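Local coordinates for citrate lyase subunit beta-like protein (Mycobacterium tuberculosis H37Rv, PDB 6CHU) that is a magnesium-dependent TIM-barrel lyase of the HpcH/HpaI aldolase family, probably acting in itaconate dissimilation and leucine catabolism, at residues 36-41 and 66-71; 102-107 and 132-137; 139-144 and 184-189; 146-151 and 164-169; 22-27 and 45-50. One frame throughout, in Å; residues are numbered along the deposited sequence.

Interaction 1 of 5, residues 36-41 and 66-71; sequences ADVVIL and PERTVV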
# COMPACT_ATOMS: atom_id res chain seq x y z
N ALA A 36 26.49 -16.25 -11.84
CA ALA A 36 25.16 -15.68 -11.83
C ALA A 36 24.47 -15.85 -13.18
O ALA A 36 25.11 -16.14 -14.20
CB ALA A 36 25.20 -14.20 -11.45
N ASP A 37 23.16 -15.66 -13.16
CA ASP A 37 22.39 -15.63 -14.40
C ASP A 37 22.59 -14.30 -15.13
O ASP A 37 22.85 -14.28 -16.33
CB ASP A 37 20.91 -15.86 -14.09
CG ASP A 37 20.65 -17.26 -13.56
OD1 ASP A 37 21.02 -18.23 -14.23
OD2 ASP A 37 20.08 -17.38 -12.45
N VAL A 38 22.51 -13.19 -14.40
CA VAL A 38 22.78 -11.86 -14.95
C VAL A 38 23.70 -11.14 -13.97
O VAL A 38 23.52 -11.24 -12.75
CB VAL A 38 21.49 -11.05 -15.17
CG1 VAL A 38 21.80 -9.59 -15.54
CG2 VAL A 38 20.64 -11.68 -16.25
N VAL A 39 24.69 -10.43 -14.50
CA VAL A 39 25.60 -9.64 -13.68
C VAL A 39 25.20 -8.17 -13.80
O VAL A 39 24.95 -7.67 -14.90
CB VAL A 39 27.06 -9.84 -14.12
CG1 VAL A 39 27.98 -8.87 -13.39
CG2 VAL A 39 27.50 -11.29 -13.87
N ILE A 40 25.15 -7.48 -12.66
CA ILE A 40 24.97 -6.03 -12.63
C ILE A 40 26.34 -5.43 -12.35
O ILE A 40 26.81 -5.44 -11.21
CB ILE A 40 23.95 -5.60 -11.57
CG1 ILE A 40 22.63 -6.35 -11.71
CG2 ILE A 40 23.72 -4.08 -11.67
CD1 ILE A 40 21.75 -6.26 -10.45
N LEU A 41 26.99 -4.89 -13.38
CA LEU A 41 28.26 -4.20 -13.16
C LEU A 41 27.94 -2.83 -12.59
O LEU A 41 27.16 -2.07 -13.18
CB LEU A 41 29.07 -4.10 -14.45
CG LEU A 41 29.59 -5.43 -15.03
CD1 LEU A 41 30.20 -5.21 -16.42
CD2 LEU A 41 30.63 -6.10 -14.11
N PRO A 66 26.93 -8.93 -23.23
CA PRO A 66 25.86 -7.93 -23.08
C PRO A 66 24.46 -8.52 -23.07
O PRO A 66 23.53 -7.83 -22.66
CB PRO A 66 26.07 -6.99 -24.28
CG PRO A 66 26.73 -7.84 -25.29
CD PRO A 66 27.61 -8.80 -24.53
N GLU A 67 24.28 -9.78 -23.50
CA GLU A 67 22.98 -10.43 -23.35
C GLU A 67 22.67 -10.79 -21.91
O GLU A 67 21.51 -11.10 -21.59
CB GLU A 67 22.92 -11.70 -24.21
CG GLU A 67 23.23 -11.48 -25.69
CD GLU A 67 22.31 -10.46 -26.34
OE1 GLU A 67 21.14 -10.35 -25.91
OE2 GLU A 67 22.76 -9.77 -27.28
N ARG A 68 23.66 -10.75 -21.02
CA ARG A 68 23.49 -11.21 -19.65
C ARG A 68 24.12 -10.25 -18.64
O ARG A 68 24.41 -10.66 -17.51
CB ARG A 68 24.09 -12.61 -19.48
CG ARG A 68 23.36 -13.69 -20.25
CD ARG A 68 21.93 -13.84 -19.75
NE ARG A 68 21.27 -15.01 -20.31
CZ ARG A 68 20.42 -14.98 -21.33
NH1 ARG A 68 20.11 -13.83 -21.91
NH2 ARG A 68 19.86 -16.11 -21.77
N THR A 69 24.33 -8.99 -19.03
CA THR A 69 24.97 -8.02 -18.16
C THR A 69 24.24 -6.69 -18.26
O THR A 69 23.92 -6.22 -19.36
CB THR A 69 26.45 -7.83 -18.53
OG1 THR A 69 27.07 -9.11 -18.66
CG2 THR A 69 27.18 -7.05 -17.44
N VAL A 70 24.01 -6.08 -17.10
CA VAL A 70 23.36 -4.79 -16.90
C VAL A 70 24.33 -3.89 -16.13
O VAL A 70 25.12 -4.37 -15.32
CB VAL A 70 22.02 -4.96 -16.13
CG1 VAL A 70 21.41 -3.61 -15.71
CG2 VAL A 70 21.03 -5.76 -16.96
N VAL A 71 24.28 -2.58 -16.39
CA VAL A 71 25.19 -1.64 -15.74
C VAL A 71 24.38 -0.72 -14.84
O VAL A 71 23.48 -0.02 -15.32
CB VAL A 71 26.01 -0.83 -16.76
CG1 VAL A 71 26.96 0.13 -16.05
CG2 VAL A 71 26.80 -1.78 -17.69

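Interaction 2 of 5, residues 102-107 and 132-137; sequences ESAAQV and AAADPT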
# COMPACT_ATOMS: atom_id res chain seq x y z
N GLU A 102 13.17 8.28 -9.49
CA GLU A 102 12.11 9.06 -8.86
C GLU A 102 11.10 9.68 -9.80
O GLU A 102 10.14 10.29 -9.31
CB GLU A 102 12.73 10.17 -7.99
CG GLU A 102 13.38 9.60 -6.73
CD GLU A 102 13.98 10.65 -5.83
OE1 GLU A 102 13.90 10.48 -4.59
OE2 GLU A 102 14.53 11.65 -6.35
N SER A 103 11.25 9.54 -11.11
CA SER A 103 10.25 10.09 -12.02
C SER A 103 10.35 9.39 -13.37
O SER A 103 11.40 8.85 -13.74
CB SER A 103 10.44 11.59 -12.21
OG SER A 103 11.61 11.85 -12.96
N ALA A 104 9.25 9.45 -14.13
CA ALA A 104 9.32 9.01 -15.52
C ALA A 104 10.37 9.80 -16.29
O ALA A 104 11.08 9.24 -17.14
CB ALA A 104 7.94 9.15 -16.18
N ALA A 105 10.50 11.10 -15.99
CA ALA A 105 11.47 11.92 -16.72
C ALA A 105 12.90 11.42 -16.53
O ALA A 105 13.71 11.48 -17.46
CB ALA A 105 11.33 13.39 -16.30
N GLN A 106 13.23 10.93 -15.33
CA GLN A 106 14.58 10.39 -15.11
C GLN A 106 14.81 9.15 -15.96
O GLN A 106 15.93 8.92 -16.43
CB GLN A 106 14.80 10.05 -13.63
CG GLN A 106 15.15 11.26 -12.78
CD GLN A 106 15.46 10.85 -11.34
OE1 GLN A 106 15.18 9.73 -10.94
NE2 GLN A 106 16.04 11.77 -10.58
N VAL A 107 13.77 8.33 -16.16
CA VAL A 107 13.91 7.16 -17.02
C VAL A 107 14.01 7.58 -18.47
O VAL A 107 14.85 7.07 -19.23
CB VAL A 107 12.74 6.18 -16.79
CG1 VAL A 107 12.81 5.02 -17.78
CG2 VAL A 107 12.76 5.65 -15.35
N ALA A 132 7.22 2.92 -13.92
CA ALA A 132 7.06 1.65 -14.63
C ALA A 132 6.49 1.82 -16.03
O ALA A 132 6.84 1.07 -16.94
CB ALA A 132 6.17 0.70 -13.81
N ALA A 133 5.59 2.79 -16.21
CA ALA A 133 4.95 2.99 -17.51
C ALA A 133 5.85 3.69 -18.52
O ALA A 133 5.53 3.69 -19.72
CB ALA A 133 3.66 3.79 -17.32
N ALA A 134 6.94 4.31 -18.07
CA ALA A 134 7.83 5.04 -18.98
C ALA A 134 8.34 4.12 -20.08
O ALA A 134 8.68 2.97 -19.83
CB ALA A 134 9.00 5.64 -18.19
N ASP A 135 8.40 4.64 -21.31
CA ASP A 135 8.74 3.79 -22.45
C ASP A 135 10.07 3.05 -22.33
O ASP A 135 10.14 1.89 -22.78
CB ASP A 135 8.71 4.63 -23.74
CG ASP A 135 7.31 4.74 -24.35
OD1 ASP A 135 6.38 4.05 -23.88
OD2 ASP A 135 7.15 5.54 -25.30
N PRO A 136 11.15 3.61 -21.76
CA PRO A 136 12.40 2.83 -21.64
C PRO A 136 12.37 1.73 -20.60
O PRO A 136 13.27 0.88 -20.61
CB PRO A 136 13.45 3.89 -21.28
CG PRO A 136 12.85 5.18 -21.77
CD PRO A 136 11.40 5.02 -21.42
N THR A 137 11.40 1.72 -19.68
CA THR A 137 11.47 0.81 -18.54
C THR A 137 11.27 -0.63 -18.99
O THR A 137 10.32 -0.94 -19.72
CB THR A 137 10.43 1.19 -17.49
OG1 THR A 137 10.67 2.52 -17.02
CG2 THR A 137 10.46 0.21 -16.30

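Interaction 3 of 5, residues 139-144 and 184-189; sequences GMMWGA and LALDAV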
# COMPACT_ATOMS: atom_id res chain seq x y z
N GLY A 139 12.20 -3.06 -16.33
CA GLY A 139 12.10 -3.72 -15.04
C GLY A 139 12.02 -2.71 -13.91
O GLY A 139 12.44 -1.56 -14.06
N MET A 140 11.47 -3.17 -12.78
CA MET A 140 11.43 -2.40 -11.55
C MET A 140 12.10 -3.21 -10.45
O MET A 140 11.81 -4.40 -10.30
CB MET A 140 10.00 -2.07 -11.11
CG MET A 140 9.14 -1.34 -12.15
SD MET A 140 9.62 0.39 -12.27
CE MET A 140 9.01 1.02 -10.71
N MET A 141 12.97 -2.56 -9.70
CA MET A 141 13.59 -3.11 -8.50
C MET A 141 13.28 -2.19 -7.34
O MET A 141 12.94 -1.01 -7.52
CB MET A 141 15.11 -3.26 -8.70
CG MET A 141 15.83 -4.02 -7.60
SD MET A 141 17.59 -4.03 -7.99
CE MET A 141 18.22 -4.61 -6.41
N TRP A 142 13.41 -2.70 -6.12
CA TRP A 142 13.32 -1.82 -4.96
C TRP A 142 14.52 -2.05 -4.06
O TRP A 142 15.22 -3.07 -4.16
CB TRP A 142 12.00 -2.02 -4.20
CG TRP A 142 11.92 -3.30 -3.42
CD1 TRP A 142 11.80 -4.56 -3.92
CD2 TRP A 142 11.94 -3.42 -2.00
NE1 TRP A 142 11.75 -5.48 -2.88
CE2 TRP A 142 11.84 -4.80 -1.70
CE3 TRP A 142 12.03 -2.50 -0.95
CZ2 TRP A 142 11.84 -5.28 -0.39
CZ3 TRP A 142 12.02 -2.97 0.35
CH2 TRP A 142 11.92 -4.36 0.63
N GLY A 143 14.81 -1.05 -3.23
CA GLY A 143 15.96 -1.13 -2.34
C GLY A 143 15.62 -0.69 -0.93
O GLY A 143 15.31 0.48 -0.70
N ALA A 144 15.70 -1.61 0.03
CA ALA A 144 15.18 -1.31 1.36
C ALA A 144 16.10 -0.37 2.14
O ALA A 144 15.63 0.50 2.88
CB ALA A 144 14.96 -2.62 2.14
N LEU A 184 9.80 -6.58 -15.85
CA LEU A 184 10.39 -7.50 -14.89
C LEU A 184 10.29 -6.92 -13.48
O LEU A 184 10.44 -5.72 -13.28
CB LEU A 184 11.87 -7.74 -15.21
CG LEU A 184 12.35 -8.81 -16.17
CD1 LEU A 184 13.85 -8.93 -15.97
CD2 LEU A 184 11.70 -10.14 -15.90
N ALA A 185 10.06 -7.80 -12.50
CA ALA A 185 10.05 -7.39 -11.09
C ALA A 185 11.25 -8.01 -10.38
O ALA A 185 11.39 -9.23 -10.37
CB ALA A 185 8.75 -7.82 -10.40
N LEU A 186 12.09 -7.16 -9.79
CA LEU A 186 13.31 -7.60 -9.12
C LEU A 186 13.19 -7.32 -7.62
O LEU A 186 12.93 -6.18 -7.22
CB LEU A 186 14.54 -6.88 -9.69
CG LEU A 186 14.93 -7.13 -11.15
CD1 LEU A 186 13.99 -6.40 -12.12
CD2 LEU A 186 16.34 -6.62 -11.35
N ASP A 187 13.40 -8.36 -6.80
CA ASP A 187 13.30 -8.20 -5.36
C ASP A 187 14.63 -7.73 -4.78
O ASP A 187 15.70 -7.97 -5.34
CB ASP A 187 12.88 -9.52 -4.70
CG ASP A 187 12.25 -9.32 -3.32
OD1 ASP A 187 11.69 -8.25 -3.05
OD2 ASP A 187 12.32 -10.26 -2.50
N ALA A 188 14.54 -7.05 -3.63
CA ALA A 188 15.68 -6.37 -3.02
C ALA A 188 16.72 -7.35 -2.48
O ALA A 188 16.44 -8.51 -2.16
CB ALA A 188 15.21 -5.46 -1.88
N VAL A 189 17.95 -6.84 -2.35
CA VAL A 189 19.08 -7.65 -1.91
C VAL A 189 18.95 -7.98 -0.43
O VAL A 189 18.37 -7.24 0.36
CB VAL A 189 20.41 -6.93 -2.18
CG1 VAL A 189 20.63 -6.72 -3.66
CG2 VAL A 189 20.48 -5.61 -1.42
O HOH W 1 17.87 -3.87 -3.11
O HOH W 2 17.56 -4.30 0.14

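Interaction 4 of 5, residues 146-151 and 164-169; sequences DLIATL and RDVARH. With MG (magnesium ion), chain B; ACT (acetate ion), chain C.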
# COMPACT_ATOMS: atom_id res chain seq x y z
N ASP A 146 18.44 2.04 1.19
CA ASP A 146 18.36 3.45 0.78
C ASP A 146 16.97 4.02 1.04
O ASP A 146 16.84 5.22 1.36
CB ASP A 146 18.73 3.61 -0.70
CG ASP A 146 20.21 3.92 -0.92
OD1 ASP A 146 20.77 4.75 -0.17
OD2 ASP A 146 20.82 3.34 -1.86
N LEU A 147 15.92 3.20 0.94
CA LEU A 147 14.58 3.68 1.29
C LEU A 147 14.56 4.18 2.73
O LEU A 147 14.18 5.33 2.99
CB LEU A 147 13.55 2.57 1.08
CG LEU A 147 12.14 2.91 1.56
CD1 LEU A 147 11.54 4.01 0.71
CD2 LEU A 147 11.25 1.67 1.58
N ILE A 148 15.01 3.35 3.66
CA ILE A 148 15.00 3.74 5.07
C ILE A 148 15.95 4.90 5.31
O ILE A 148 15.66 5.80 6.11
CB ILE A 148 15.36 2.53 5.96
CG1 ILE A 148 14.26 1.48 5.86
CG2 ILE A 148 15.65 2.98 7.41
CD1 ILE A 148 12.94 1.89 6.44
N ALA A 149 17.12 4.89 4.66
CA ALA A 149 18.08 5.97 4.88
C ALA A 149 17.48 7.31 4.47
O ALA A 149 17.55 8.28 5.23
CB ALA A 149 19.36 5.70 4.10
N THR A 150 16.89 7.37 3.28
CA THR A 150 16.36 8.63 2.79
C THR A 150 15.06 9.02 3.48
O THR A 150 14.73 10.21 3.52
CB THR A 150 16.17 8.57 1.26
OG1 THR A 150 15.30 7.49 0.91
CG2 THR A 150 17.52 8.35 0.57
N LEU A 151 14.33 8.05 4.04
CA LEU A 151 13.21 8.39 4.91
C LEU A 151 13.66 9.05 6.21
O LEU A 151 12.87 9.75 6.84
CB LEU A 151 12.39 7.13 5.25
CG LEU A 151 11.52 6.55 4.14
CD1 LEU A 151 10.96 5.17 4.53
CD2 LEU A 151 10.36 7.48 3.79
N ARG A 164 10.38 -4.25 7.96
CA ARG A 164 9.43 -3.35 8.58
C ARG A 164 8.34 -2.99 7.56
O ARG A 164 8.48 -3.22 6.36
CB ARG A 164 10.13 -2.10 9.11
CG ARG A 164 11.11 -2.43 10.27
CD ARG A 164 11.87 -1.21 10.75
NE ARG A 164 12.86 -1.59 11.78
CZ ARG A 164 12.57 -1.84 13.05
NH1 ARG A 164 11.32 -1.74 13.50
NH2 ARG A 164 13.54 -2.19 13.89
N ASP A 165 7.24 -2.41 8.06
CA ASP A 165 6.03 -2.30 7.24
C ASP A 165 6.23 -1.41 6.02
O ASP A 165 5.75 -1.75 4.92
CB ASP A 165 4.87 -1.78 8.09
CG ASP A 165 4.25 -2.86 8.96
OD1 ASP A 165 4.67 -4.04 8.86
OD2 ASP A 165 3.32 -2.53 9.75
N VAL A 166 6.91 -0.26 6.16
CA VAL A 166 7.05 0.61 4.99
C VAL A 166 7.87 -0.08 3.91
O VAL A 166 7.63 0.11 2.71
CB VAL A 166 7.64 1.99 5.36
CG1 VAL A 166 9.13 1.91 5.70
CG2 VAL A 166 7.39 2.99 4.21
N ALA A 167 8.81 -0.95 4.31
CA ALA A 167 9.56 -1.73 3.32
C ALA A 167 8.66 -2.74 2.62
O ALA A 167 8.71 -2.88 1.39
CB ALA A 167 10.75 -2.42 4.01
N ARG A 168 7.85 -3.46 3.39
CA ARG A 168 6.89 -4.38 2.78
C ARG A 168 5.95 -3.64 1.84
O ARG A 168 5.60 -4.16 0.77
CB ARG A 168 6.09 -5.10 3.87
CG ARG A 168 6.98 -5.90 4.80
CD ARG A 168 6.23 -6.25 6.09
NE ARG A 168 5.36 -7.41 5.95
CZ ARG A 168 5.58 -8.58 6.56
NH1 ARG A 168 6.63 -8.73 7.35
NH2 ARG A 168 4.73 -9.59 6.39
N HIS A 169 5.55 -2.42 2.21
CA HIS A 169 4.63 -1.64 1.39
C HIS A 169 5.25 -1.29 0.05
O HIS A 169 4.62 -1.43 -1.01
CB HIS A 169 4.23 -0.38 2.17
CG HIS A 169 3.13 0.42 1.56
ND1 HIS A 169 1.82 0.32 1.98
CD2 HIS A 169 3.15 1.40 0.63
CE1 HIS A 169 1.08 1.19 1.31
NE2 HIS A 169 1.86 1.86 0.48
MG MG B . 20.68 1.58 -2.91
C ACT C . 6.80 0.29 10.03
O ACT C . 7.13 -0.86 10.47
OXT ACT C . 6.79 0.73 8.82
CH3 ACT C . 6.31 1.34 11.11
O HOH W 3 19.79 0.54 -1.22
O HOH W 4 22.67 1.30 -2.22
O HOH W 5 21.40 2.58 -4.60

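Interaction 5 of 5, residues 22-27 and 45-50; sequences PADRPE and DGVAEA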
# COMPACT_ATOMS: atom_id res chain seq x y z
N PRO A 22 30.97 -4.94 -8.21
CA PRO A 22 31.55 -3.59 -8.35
C PRO A 22 32.45 -3.52 -9.58
O PRO A 22 33.33 -4.36 -9.78
CB PRO A 22 32.36 -3.41 -7.06
CG PRO A 22 31.79 -4.41 -6.10
CD PRO A 22 31.32 -5.57 -6.92
N ALA A 23 32.24 -2.48 -10.40
CA ALA A 23 32.96 -2.38 -11.66
C ALA A 23 34.43 -1.99 -11.51
O ALA A 23 35.15 -2.02 -12.51
CB ALA A 23 32.27 -1.37 -12.59
N ASP A 24 34.89 -1.62 -10.31
CA ASP A 24 36.31 -1.39 -10.11
C ASP A 24 37.06 -2.66 -9.73
O ASP A 24 38.23 -2.60 -9.34
CB ASP A 24 36.55 -0.30 -9.05
CG ASP A 24 36.16 -0.73 -7.65
OD1 ASP A 24 35.27 -1.59 -7.51
OD2 ASP A 24 36.74 -0.19 -6.69
N ARG A 25 36.42 -3.82 -9.86
CA ARG A 25 37.06 -5.11 -9.63
C ARG A 25 36.97 -5.98 -10.89
O ARG A 25 36.32 -7.03 -10.88
CB ARG A 25 36.44 -5.82 -8.43
CG ARG A 25 36.59 -5.04 -7.13
CD ARG A 25 35.81 -5.69 -5.98
NE ARG A 25 36.16 -7.10 -5.81
CZ ARG A 25 37.22 -7.54 -5.13
NH1 ARG A 25 38.04 -6.67 -4.56
NH2 ARG A 25 37.45 -8.84 -5.03
N PRO A 26 37.59 -5.55 -12.00
CA PRO A 26 37.52 -6.34 -13.24
C PRO A 26 38.09 -7.74 -13.10
O PRO A 26 37.71 -8.64 -13.86
CB PRO A 26 38.33 -5.50 -14.24
CG PRO A 26 39.29 -4.75 -13.39
CD PRO A 26 38.51 -4.40 -12.14
N GLU A 27 39.01 -7.96 -12.16
CA GLU A 27 39.52 -9.30 -11.94
C GLU A 27 38.44 -10.26 -11.47
O GLU A 27 38.66 -11.48 -11.50
CB GLU A 27 40.68 -9.27 -10.93
CG GLU A 27 40.26 -8.94 -9.50
CD GLU A 27 40.06 -7.45 -9.24
OE1 GLU A 27 40.15 -6.65 -10.20
OE2 GLU A 27 39.81 -7.08 -8.07
N ASP A 45 26.72 2.51 -5.73
CA ASP A 45 27.12 2.40 -4.33
C ASP A 45 28.15 1.31 -4.08
O ASP A 45 28.86 1.37 -3.07
CB ASP A 45 25.89 2.20 -3.44
CG ASP A 45 25.18 3.49 -3.16
OD1 ASP A 45 25.72 4.55 -3.57
OD2 ASP A 45 24.09 3.46 -2.56
N GLY A 46 28.28 0.34 -4.97
CA GLY A 46 29.32 -0.66 -4.78
C GLY A 46 30.74 -0.16 -4.99
O GLY A 46 31.68 -0.89 -4.65
N VAL A 47 30.92 1.04 -5.53
CA VAL A 47 32.24 1.58 -5.86
C VAL A 47 32.44 2.90 -5.14
O VAL A 47 31.59 3.80 -5.25
CB VAL A 47 32.42 1.77 -7.38
CG1 VAL A 47 33.77 2.44 -7.69
CG2 VAL A 47 32.29 0.44 -8.10
N ALA A 48 33.56 3.03 -4.42
CA ALA A 48 33.86 4.27 -3.72
C ALA A 48 34.01 5.42 -4.70
O ALA A 48 34.47 5.24 -5.83
CB ALA A 48 35.14 4.12 -2.89
N GLU A 49 33.61 6.61 -4.25
CA GLU A 49 33.67 7.81 -5.08
C GLU A 49 35.01 7.95 -5.79
O GLU A 49 35.06 8.22 -7.00
CB GLU A 49 33.39 9.04 -4.21
CG GLU A 49 33.02 10.28 -4.99
CD GLU A 49 31.75 10.08 -5.80
OE1 GLU A 49 30.79 9.46 -5.28
OE2 GLU A 49 31.72 10.53 -6.96
N ALA A 50 36.11 7.75 -5.07
CA ALA A 50 37.43 7.94 -5.66
C ALA A 50 37.78 6.86 -6.68
O ALA A 50 38.71 7.04 -7.47
CB ALA A 50 38.51 7.98 -4.58
O HOH W 6 35.45 1.08 -4.40
O HOH W 7 34.61 -1.87 -4.95

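Interaction 1 of 5, residues 36-41 and 66-71
L41 and T69 meet on the face of the parallel sheet that they share with V39 and V71: the CD1 methyl of L41 lies 3.7 Å from CG2 of T69, the two side chains slanting past one another. T69 holds CG2 opposite its own backbone N, and this lays the methyl beside the carbonyl of V39, CG2 to O 3.4 Å. The hydroxyl OG1 takes the other branch and bonds to D65 O. Two residues further on, on the same face, V71 does much the same, CG1 lying 3.6 Å from L41 O. V38 also leads with CG1: that methyl touches R68 O at 3.4 Å and stands 4.2 Å from V70 CG2. The bend of R68 at chi2 (-63°) lays CD 3.6 Å from D37 O, while NH1 turns back to E67 O. The D37 carboxylate turns elsewhere, to R226 and the N-H of G17. A parallel ladder underlies all this, with bonds from V39 N to R68 O, from V70 N to V39 O (2.9 Å) and from L41 N to V70 O. The contact closes the beta-alpha-beta unit of strand 38-42, helix 52-61 and strand 69-72. Strands 17-22 and 95-98 extend the barrel beyond it; I40 and V70 each pack on M97 of strand 95-98, while helix 29-35 covers V39 and L41 with A32 and F29.

Interaction 2 of 5, residues 102-107 and 132-137
A104 and A134 bring the two backbones to their nearest approach, CA to CA 5.5 Å. S103 is the N-cap of helix 104-108, its OG accepting from Q106 N at 3.0 Å. Opposite, residues 134-137 form a type I beta turn, closed by the bond from T137 N to A134 O (3.0 Å). The side chain that fills this turn is V107, one helical turn after A104. Its CG1 stands trans to the backbone N (chi1 174°) and takes most of the touching: T137 OG1 lies 3.4 Å from it, P136 CB 3.7 Å and A134 CB 3.9 Å. The proline ring slants across the valine, whereas the threonine side chain meets it at about a right angle. T137 OG1 has its polar partner in I131 O. A104 adds a looser methyl pair, its CB 4.2 Å from A134 CB. Between the segments the packing is van der Waals, mostly of methyl and ring carbons. It joins the first turn of helix 104-108 to the turn between helix 128-133 and strand 137-142, beside strand 114-119, whose V115 packs against both V107 and P136 and shares a backbone hydrogen bond with P136.

Interaction 3 of 5, residues 139-144 and 184-189
Two neighbouring parallel strands of the closed TIM barrel, 137-142 and 184-187, are stitched together through M140: its N donates to L184 O (2.8 Å) and its O accepts from L186 N (2.8 Å). The indole of W142 stands in the cramped rotamer between its backbone N and carbonyl (chi1 73°), which turns NE1 to D187 OD1, 2.8 Å away. This bond is almost straight (173°) and lies in the ring plane, with the carboxylate turned 34° from the indole. The methyl of A188 comes over one face of the same ring, CB sitting 3.7 Å from the centroid of the five-membered ring in a CH-pi contact. On the face of M141 and L186, the methionine crosses the leucine at about a right angle, CG to CB 3.8 Å, and its extended chain carries CE to 4.2 Å from V189 CG1. The buried L186 O finds no polar partner. One water bridges W142 O and V189 N, another A144 N and V189 O. Strand 114-119 continues the sheet beside M141, F20 of strand 17-22 meets M141 from across the barrel, and outside, helix 165-180 packs on W142, its R171 forming a salt bridge with D187 OD2.

Interaction 4 of 5, residues 146-151 and 164-169
V166 is met by two side chains of helix 144-151, L151 and I148, in different ways. L151 meets it tip to tip, CD1 to CG1 3.9 Å. I148 slants past, its CD1 likewise 3.9 Å from V166 CG1. Both reach that one methyl because V166 places CG1 between its backbone N and carbonyl (chi1 73°). L147 also points at the second helix, but its CD2 meets backbone, 4.2 Å from A167 CA. The axes of 146-151 and 165-169 pass 10.6 Å apart at 123°, and apolar side chains make the contact between them. D146 binds the magnesium through OD2, alongside E120 and three waters; one of those waters also accepts from D146 N. D146 O is gripped from opposite faces of its plane by T150 N and T150 OG1 (2.8 Å). At the other helix an acetate, probably from the crystallisation liquor, sits just after the N-cap residue R164: D165 N bonds to its O (2.9 Å) and V166 N to its OXT (2.8 Å). D165 and R168 form salt bridges to R168 and D165 of neighbouring subunits, tying this helix into the trimer. The chemistry implies that the start of helix 165-180 favours an anion, probably through the N-H groups of its first turn and the helix dipole, while the apolar layer lies between it and the metal-binding D146; both helices touch a neighbouring subunit.

Interaction 5 of 5, residues 22-27 and 45-50
P22 and G46 face each other where two loops leave the C-terminal ends of TIM-barrel strands 17-22 and 38-42, the rim on which this fold carries its active site. The first loop bends into a type I beta turn from P22 to R25, closed by R25 N bonding to P22 O. Apolar contact comes from V47, which pushes its CG2 into the turn, against P22 CB and 3.7 Å from A23 N. CG1 of V47 stands trans to the backbone N (chi1 176°) and faces D24 CG at 4.0 Å. D24 arrives from the opposite direction, its own CG tucked between N and carbonyl (chi1 69°), so that the carboxylate is held against the valine, OD1 to CG2 3.7 Å. Water supplies the polar links. One water donates to D24 OD2 and accepts from A48 N (2.7 Å); a second donates to D24 OD1 (2.7 Å) and to G46 O (3.1 Å). D24 thus reaches the second loop through both oxygens, by water. Nearby, D45 makes a salt bridge to K100, and A55 of helix 52-61 packs against A23, D24 and V47. The substrate-binding R72 is about 5 Å from G46, nearest atoms, placing the contact beside the pocket. P22 CB, the proline's nearest atom to the glycine, rests 3.6 Å from G46 O.

Overall arrangement
All five contacts belong to one eight-stranded TIM barrel. Interaction 5 opens first along the chain, and its segments alternate with those of interaction 1; interactions 2 and 3 follow, and interaction 4 is nested inside the loop that interaction 3 closes. Interactions 1 and 3 pair strands on different parts of the same sheet, centres 15 Å apart. Interaction 2 adjoins interaction 3 through A132 and M140, on the outside of the barrel. Interaction 4 touches interaction 3 where W142 meets A167, and touches interaction 5 where the carboxylates of D146 and D45 come close, though their centres lie 25 Å apart. The loop 45-50 and helix 144-151 thus meet beside the magnesium site, while helix 165-180 contacts both neighbouring subunits.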